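PDB 1LMI: immunogenic protein MPT63/MPB63 from Mycobacterium tuberculosis, which is a major secreted antigen of unknown molecular function, with a beta-sandwich fold and a reported immunoprotective character. Local coordinates for residues V54-S60 / I95-S101; L9-L13 / G25-S29. All blocks are in the same frame, centred on the assembly; numbering follows the deposited sequence.

In the fold
Both contacts belong to the four-stranded antiparallel sheet of the beta-sandwich, whose strands run in the order 12-17, 22-33, 46-56, 100-109. Contact 2 pairs the first two strands and contact 1 the last two, so between them they span the sheet from one outermost strand to the other. Their centres lie about 15 Å apart, and the two contacts touch where strands 22-33 and 46-56 run side by side. There Asn55 N probably bonds to Gly25 O at 2.8 Å, and Asn55 ND2 is hydrogen-bonded to Glu12 OE2 at 3.0 Å. On the opposite face Val54 CB packs on Trp26 CH2 at 3.6 Å, toward the sandwich interior.

Contact 1. Residues V54-S60 / I95-S101; sequences VNAIRGS and IPQGEQS
Val54 and Ser101 form an antiparallel hydrogen-bonded pair, each giving its N-H to the other's carbonyl in the carbonyl plane. The next backbone bond, Ala56 N to Glu99 O at 3.0 Å, runs nearly along the C=O axis. Beyond it Gly98 N donates to Ala56 O at 2.8 Å with an almost straight N-H. Gln97 makes the farthest grip: with CG anti to the backbone N (chi1 -175°) and the chain extended, it runs past Ile57 O. Its OE1 ends 2.8 Å from Gly59 N, a donor tilted 31° from the amide's carbonyl plane.

Beside Val54 and Ser101, the side chains of Asn55 and Gln100 stack amide on amide, their planes only 18° apart. Asn55 ND2 and Gln100 NE2, 3.4 Å apart, are both donors and do not bond to each other. A water instead joins the two side chains, donating to Asn55 OD1 and Gly98 O and accepting from Gln100 NE2; Asn55 ND2 is turned to Glu12 on strand 12-17. Ile95 CD1 packs against Ala56 CB at 3.6 Å, with Val54 CG1 a little farther off, and Val61, in a loop, touches both Val54 and Ala56.

Further out, a type II turn from Pro96 to Glu99, closed by Glu99 N to Pro96 O, presents Gly98 N and Glu99 O to Ala56. Gly98 has the positive phi expected at the third position of such a turn. Across from it the chain leaves strand 46-56 at a corner, where Ile57 and Arg58 both face Val23 in a classic beta bulge. The whole is an antiparallel strand pair at the edge of the four-stranded sheet of the beta-sandwich, its loops tied together by a glutamine side chain.

Contact 2. Residues L9-L13 / G25-S29; sequences LGSEL and GWKVS
Leu13 and Trp26 face each other as an antiparallel hydrogen-bonded pair. Leu13 N lies 2.8 Å from Trp26 O, approaching from above the carbonyl plane, 35° out of it; Trp26 N returns a bond to Leu13 O at 2.9 Å. A third backbone bond, Gly10 N to Val28 O, is shorter at 2.7 Å and nearly straight (174°). CA-H...O contacts accompany these bonds, from Lys27 CA to Ser11 O and from Glu12 CA to Trp26 O. The two strands, 12-17 and 22-33, are the arms of a beta hairpin at one edge of the four-stranded sheet of the sandwich.

Apolar contact is made by Leu9 CD2, which reaches Val28 CG1 at 4.0 Å; both side chains also lean on Trp129 of the other sheet. Trp26 points into the same interior and meets Phe68 edge-to-face.

Glu12 and Lys27 project from the opposite face to Leu13 and Trp26. Glu12 CG packs against the carbonyl group of Trp26, with Gly25 C slightly farther off, and OE2 lies 3.9 Å from the bare CA of Gly25 while bonding to Asn55 on strand 46-56. Lys27, fully extended, crosses Glu12 at about a right angle and lays CE 3.5 Å from Gly10 O.

Contact 1. Residues V54-S60 / I95-S101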
ATOM      1  N   VAL A  54      -3.013  -2.205   8.082  1.00  9.67           N
ATOM      2  CA  VAL A  54      -2.193  -1.330   8.925  1.00  9.31           C
ATOM      3  C   VAL A  54      -2.484  -1.632  10.393  1.00  8.83           C
ATOM      4  O   VAL A  54      -3.641  -1.918  10.771  1.00 11.70           O
ATOM      5  CB  VAL A  54      -2.397   0.142   8.572  1.00 11.61           C
ATOM      6  CG1 VAL A  54      -3.839   0.591   8.767  1.00 14.24           C
ATOM      7  CG2 VAL A  54      -1.420   0.954   9.424  1.00 12.05           C
ATOM      8  N   ASN A  55      -1.447  -1.602  11.175  1.00  8.96           N
ATOM      9  CA  ASN A  55      -1.453  -1.974  12.591  1.00  9.95           C
ATOM     10  C   ASN A  55      -0.939  -0.800  13.406  1.00  8.65           C
ATOM     11  O   ASN A  55       0.203  -0.410  13.200  1.00 10.30           O
ATOM     12  CB  ASN A  55      -0.561  -3.203  12.761  1.00  8.99           C
ATOM     13  CG  ASN A  55      -0.584  -3.756  14.161  1.00 11.89           C
ATOM     14  OD1 ASN A  55      -1.284  -3.240  15.035  1.00 13.83           O
ATOM     15  ND2 ASN A  55       0.192  -4.825  14.358  1.00 10.95           N
ATOM     16  N   ALA A  56      -1.776  -0.239  14.271  1.00 11.82           N
ATOM     17  CA  ALA A  56      -1.345   0.918  15.077  1.00 10.21           C
ATOM     18  C   ALA A  56      -0.591   0.413  16.294  1.00 11.06           C
ATOM     19  O   ALA A  56      -1.149   0.090  17.342  1.00 13.26           O
ATOM     20  CB  ALA A  56      -2.571   1.729  15.382  1.00 10.28           C
ATOM     21  N   ILE A  57       0.717   0.282  16.194  1.00 10.21           N
ATOM     22  CA  ILE A  57       1.488  -0.356  17.270  1.00 10.47           C
ATOM     23  C   ILE A  57       1.729   0.645  18.391  1.00 14.28           C
ATOM     24  O   ILE A  57       1.624   0.275  19.562  1.00 12.95           O
ATOM     25  CB  ILE A  57       2.786  -0.917  16.684  1.00 10.50           C
ATOM     26  CG1 ILE A  57       2.498  -2.085  15.722  1.00 12.74           C
ATOM     27  CG2 ILE A  57       3.783  -1.299  17.760  1.00 15.35           C
ATOM     28  CD1 ILE A  57       3.711  -2.600  14.958  1.00 14.02           C
ATOM     29  N   ARG A  58       2.052   1.888  18.018  1.00 11.73           N
ATOM     30  CA  ARG A  58       2.250   2.943  19.011  1.00 14.96           C
ATOM     31  C   ARG A  58       1.541   4.196  18.483  1.00 16.85           C
ATOM     32  O   ARG A  58       1.872   4.586  17.357  1.00 14.32           O
ATOM     33  CB  ARG A  58       3.720   3.240  19.291  1.00 14.28           C
ATOM     34  CG  ARG A  58       3.900   4.383  20.301  1.00 17.10           C
ATOM     35  CD  ARG A  58       5.384   4.723  20.475  1.00 25.21           C
ATOM     36  NE  ARG A  58       5.601   5.638  21.602  1.00 31.86           N
ATOM     37  CZ  ARG A  58       6.215   6.810  21.551  1.00 33.94           C
ATOM     38  NH1 ARG A  58       6.706   7.247  20.394  1.00 23.90           N
ATOM     39  NH2 ARG A  58       6.360   7.566  22.646  1.00 26.67           N
ATOM     40  N   GLY A  59       0.630   4.746  19.279  1.00 14.93           N
ATOM     41  CA  GLY A  59      -0.142   5.896  18.897  1.00 13.21           C
ATOM     42  C   GLY A  59      -1.318   5.579  17.989  1.00 18.79           C
ATOM     43  O   GLY A  59      -1.461   4.447  17.512  1.00 14.55           O
ATOM     44  N   SER A  60      -2.140   6.602  17.768  1.00 14.76           N
ATOM     45  CA  SER A  60      -3.214   6.576  16.804  1.00 15.15           C
ATOM     46  C   SER A  60      -2.604   6.782  15.411  1.00 18.03           C
ATOM     47  O   SER A  60      -1.761   7.659  15.290  1.00 21.19           O
ATOM     48  CB  SER A  60      -4.250   7.672  17.068  1.00 22.39           C
ATOM     49  OG  SER A  60      -3.619   8.946  17.109  1.00 42.92           O
ATOM     50  N   ILE A  95      -7.100   5.089  13.267  1.00 14.82           N
ATOM     51  CA  ILE A  95      -7.367   3.955  14.177  1.00 15.56           C
ATOM     52  C   ILE A  95      -6.537   4.108  15.437  1.00 15.04           C
ATOM     53  O   ILE A  95      -5.363   4.468  15.408  1.00 14.55           O
ATOM     54  CB  ILE A  95      -7.007   2.628  13.515  1.00 20.17           C
ATOM     55  CG1 ILE A  95      -5.573   2.616  13.022  1.00 19.92           C
ATOM     56  CG2 ILE A  95      -8.004   2.325  12.400  1.00 23.68           C
ATOM     57  CD1 ILE A  95      -5.020   1.212  12.791  1.00 27.44           C
ATOM     58  N   PRO A  96      -7.120   3.811  16.595  1.00 13.31           N
ATOM     59  CA  PRO A  96      -6.395   3.921  17.847  1.00 12.59           C
ATOM     60  C   PRO A  96      -5.340   2.828  18.009  1.00 14.19           C
ATOM     61  O   PRO A  96      -5.402   1.765  17.355  1.00 13.01           O
ATOM     62  CB  PRO A  96      -7.482   3.699  18.914  1.00 17.13           C
ATOM     63  CG  PRO A  96      -8.569   2.963  18.210  1.00 20.86           C
ATOM     64  CD  PRO A  96      -8.496   3.320  16.743  1.00 20.18           C
ATOM     65  N   GLN A  97      -4.385   3.097  18.892  1.00 12.60           N
ATOM     66  CA  GLN A  97      -3.340   2.145  19.205  1.00 10.88           C
ATOM     67  C   GLN A  97      -3.926   0.775  19.558  1.00 12.33           C
ATOM     68  O   GLN A  97      -4.894   0.708  20.326  1.00 15.44           O
ATOM     69  CB  GLN A  97      -2.513   2.638  20.409  1.00 11.95           C
ATOM     70  CG  GLN A  97      -1.320   1.747  20.710  1.00 11.38           C
ATOM     71  CD  GLN A  97      -0.439   2.322  21.805  1.00 13.62           C
ATOM     72  OE1 GLN A  97      -0.073   3.500  21.728  1.00 17.09           O
ATOM     73  NE2 GLN A  97      -0.122   1.503  22.788  1.00 17.53           N
ATOM     74  N   GLY A  98      -3.322  -0.268  19.005  1.00 10.67           N
ATOM     75  CA  GLY A  98      -3.725  -1.640  19.314  1.00 11.43           C
ATOM     76  C   GLY A  98      -4.738  -2.206  18.332  1.00 11.74           C
ATOM     77  O   GLY A  98      -4.973  -3.401  18.362  1.00 13.59           O
ATOM     78  N   GLU A  99      -5.321  -1.369  17.481  1.00 10.36           N
ATOM     79  CA  GLU A  99      -6.275  -1.827  16.459  1.00  8.71           C
ATOM     80  C   GLU A  99      -5.561  -1.946  15.123  1.00  8.99           C
ATOM     81  O   GLU A  99      -4.390  -1.556  14.968  1.00 10.62           O
ATOM     82  CB  GLU A  99      -7.453  -0.845  16.401  1.00 11.09           C
ATOM     83  CG  GLU A  99      -8.197  -0.815  17.731  1.00 12.02           C
ATOM     84  CD  GLU A  99      -9.592  -0.265  17.625  1.00 17.97           C
ATOM     85  OE1 GLU A  99     -10.070   0.105  16.529  1.00 19.76           O
ATOM     86  OE2 GLU A  99     -10.229  -0.223  18.712  1.00 21.92           O
ATOM     87  N   GLN A 100      -6.287  -2.516  14.178  1.00 10.68           N
ATOM     88  CA  GLN A 100      -5.825  -2.725  12.813  1.00 12.65           C
ATOM     89  C   GLN A 100      -6.925  -2.352  11.838  1.00 10.29           C
ATOM     90  O   GLN A 100      -8.099  -2.300  12.234  1.00 10.87           O
ATOM     91  CB  GLN A 100      -5.372  -4.188  12.583  1.00 12.18           C
ATOM     92  CG  GLN A 100      -4.370  -4.631  13.626  1.00  9.41           C
ATOM     93  CD  GLN A 100      -3.474  -5.774  13.259  1.00 11.30           C
ATOM     94  OE1 GLN A 100      -3.307  -6.070  12.072  1.00 12.64           O
ATOM     95  NE2 GLN A 100      -2.853  -6.407  14.239  1.00 10.04           N
ATOM     96  N   SER A 101      -6.520  -2.150  10.576  1.00  9.07           N
ATOM     97  CA  SER A 101      -7.498  -1.821   9.544  1.00 10.77           C
ATOM     98  C   SER A 101      -7.103  -2.505   8.253  1.00 11.66           C
ATOM     99  O   SER A 101      -5.917  -2.408   7.899  1.00 13.34           O
ATOM    100  CB  SER A 101      -7.583  -0.298   9.430  1.00 15.00           C
ATOM    101  OG  SER A 101      -8.590   0.146   8.565  1.00 19.18           O
TER
HETATM  102  O   HOH W   1      -3.280  -5.010  16.868  1.00 12.27           O

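Contact 2. Residues L9-L13 / G25-S29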
ATOM      1  N   LEU A   9       6.213  -9.935   0.291  1.00  9.52           N
ATOM      2  CA  LEU A   9       4.752  -9.980   0.234  1.00 10.47           C
ATOM      3  C   LEU A   9       4.249 -11.056   1.173  1.00  9.65           C
ATOM      4  O   LEU A   9       4.824 -12.162   1.156  1.00 11.49           O
ATOM      5  CB  LEU A   9       4.291 -10.245  -1.202  1.00 10.12           C
ATOM      6  CG  LEU A   9       4.490  -9.046  -2.140  1.00  7.94           C
ATOM      7  CD1 LEU A   9       4.635  -9.513  -3.576  1.00 15.13           C
ATOM      8  CD2 LEU A   9       3.352  -8.047  -1.975  1.00  9.84           C
ATOM      9  N   GLY A  10       3.222 -10.722   1.929  1.00 11.12           N
ATOM     10  CA  GLY A  10       2.666 -11.597   2.958  1.00 11.19           C
ATOM     11  C   GLY A  10       3.173 -11.217   4.343  1.00 12.41           C
ATOM     12  O   GLY A  10       2.575 -11.671   5.334  1.00 11.77           O
ATOM     13  N   SER A  11       4.239 -10.430   4.451  1.00 10.64           N
ATOM     14  CA  SER A  11       4.814 -10.079   5.749  1.00 11.62           C
ATOM     15  C   SER A  11       4.427  -8.670   6.195  1.00 11.36           C
ATOM     16  O   SER A  11       4.218  -7.780   5.384  1.00 11.54           O
ATOM     17  CB  SER A  11       6.326 -10.135   5.736  1.00 12.69           C
ATOM     18  OG  SER A  11       6.760 -11.487   5.557  1.00 20.57           O
ATOM     19  N   GLU A  12       4.356  -8.499   7.501  1.00 10.53           N
ATOM     20  CA  GLU A  12       4.145  -7.193   8.116  1.00  9.58           C
ATOM     21  C   GLU A  12       5.475  -6.551   8.470  1.00 11.96           C
ATOM     22  O   GLU A  12       6.294  -7.169   9.168  1.00 13.44           O
ATOM     23  CB  GLU A  12       3.291  -7.351   9.381  1.00 11.74           C
ATOM     24  CG  GLU A  12       2.842  -5.977   9.909  1.00 10.73           C
ATOM     25  CD  GLU A  12       1.711  -6.199  10.892  1.00  9.77           C
ATOM     26  OE1 GLU A  12       0.719  -6.850  10.483  1.00 12.03           O
ATOM     27  OE2 GLU A  12       1.874  -5.765  12.062  1.00 11.65           O
ATOM     28  N   LEU A  13       5.681  -5.341   7.938  1.00 10.87           N
ATOM     29  CA  LEU A  13       6.909  -4.584   8.188  1.00 10.91           C
ATOM     30  C   LEU A  13       6.633  -3.458   9.183  1.00 14.40           C
ATOM     31  O   LEU A  13       5.575  -2.821   9.039  1.00 14.30           O
ATOM     32  CB  LEU A  13       7.446  -4.018   6.863  1.00  9.98           C
ATOM     33  CG  LEU A  13       7.612  -5.028   5.717  1.00 10.56           C
ATOM     34  CD1 LEU A  13       8.074  -4.366   4.409  1.00 11.72           C
ATOM     35  CD2 LEU A  13       8.588  -6.115   6.134  1.00 16.69           C
ATOM     36  N   GLY A  25       2.658  -0.942  11.744  1.00 12.13           N
ATOM     37  CA  GLY A  25       2.996  -2.153  10.985  1.00  9.90           C
ATOM     38  C   GLY A  25       2.168  -2.139   9.726  1.00 13.47           C
ATOM     39  O   GLY A  25       0.981  -1.819   9.826  1.00 13.20           O
ATOM     40  N   TRP A  26       2.733  -2.441   8.580  1.00  9.15           N
ATOM     41  CA  TRP A  26       1.919  -2.629   7.400  1.00  8.16           C
ATOM     42  C   TRP A  26       2.199  -4.030   6.811  1.00  8.76           C
ATOM     43  O   TRP A  26       3.361  -4.389   6.627  1.00 10.09           O
ATOM     44  CB  TRP A  26       2.223  -1.604   6.318  1.00 11.89           C
ATOM     45  CG  TRP A  26       1.571  -0.256   6.332  1.00 10.51           C
ATOM     46  CD1 TRP A  26       2.120   0.923   6.772  1.00  9.82           C
ATOM     47  CD2 TRP A  26       0.245   0.012   5.854  1.00 11.18           C
ATOM     48  NE1 TRP A  26       1.152   1.925   6.582  1.00 11.69           N
ATOM     49  CE2 TRP A  26       0.022   1.385   6.034  1.00 11.34           C
ATOM     50  CE3 TRP A  26      -0.769  -0.791   5.303  1.00 12.91           C
ATOM     51  CZ2 TRP A  26      -1.179   2.000   5.679  1.00  9.51           C
ATOM     52  CZ3 TRP A  26      -1.960  -0.169   4.955  1.00 13.33           C
ATOM     53  CH2 TRP A  26      -2.149   1.196   5.144  1.00 12.35           C
ATOM     54  N   LYS A  27       1.111  -4.734   6.516  1.00  9.24           N
ATOM     55  CA  LYS A  27       1.177  -5.989   5.776  1.00  9.86           C
ATOM     56  C   LYS A  27       0.621  -5.732   4.367  1.00  9.98           C
ATOM     57  O   LYS A  27      -0.449  -5.117   4.259  1.00 10.28           O
ATOM     58  CB  LYS A  27       0.370  -7.100   6.422  1.00  8.81           C
ATOM     59  CG  LYS A  27       0.427  -8.445   5.674  1.00 11.58           C
ATOM     60  CD  LYS A  27      -0.481  -9.469   6.367  1.00 11.71           C
ATOM     61  CE  LYS A  27      -0.725 -10.668   5.469  1.00 13.50           C
ATOM     62  NZ  LYS A  27      -1.366 -11.804   6.194  1.00 11.33           N
ATOM     63  N   VAL A  28       1.345  -6.234   3.376  1.00  9.03           N
ATOM     64  CA  VAL A  28       0.803  -6.232   2.007  1.00 10.61           C
ATOM     65  C   VAL A  28       0.923  -7.656   1.478  1.00  8.57           C
ATOM     66  O   VAL A  28       1.959  -8.339   1.650  1.00 12.10           O
ATOM     67  CB  VAL A  28       1.506  -5.223   1.089  1.00  8.93           C
ATOM     68  CG1 VAL A  28       0.963  -5.298  -0.334  1.00 13.95           C
ATOM     69  CG2 VAL A  28       1.303  -3.809   1.620  1.00 11.02           C
ATOM     70  N   SER A  29      -0.208  -8.132   0.907  1.00  9.19           N
ATOM     71  CA  SER A  29      -0.220  -9.490   0.369  1.00  8.81           C
ATOM     72  C   SER A  29      -1.212  -9.577  -0.783  1.00 13.48           C
ATOM     73  O   SER A  29      -2.003  -8.665  -1.039  1.00 11.61           O
ATOM     74  CB  SER A  29      -0.606 -10.523   1.452  1.00 14.07           C
ATOM     75  OG  SER A  29      -1.921 -10.246   1.888  1.00 19.09           O
TER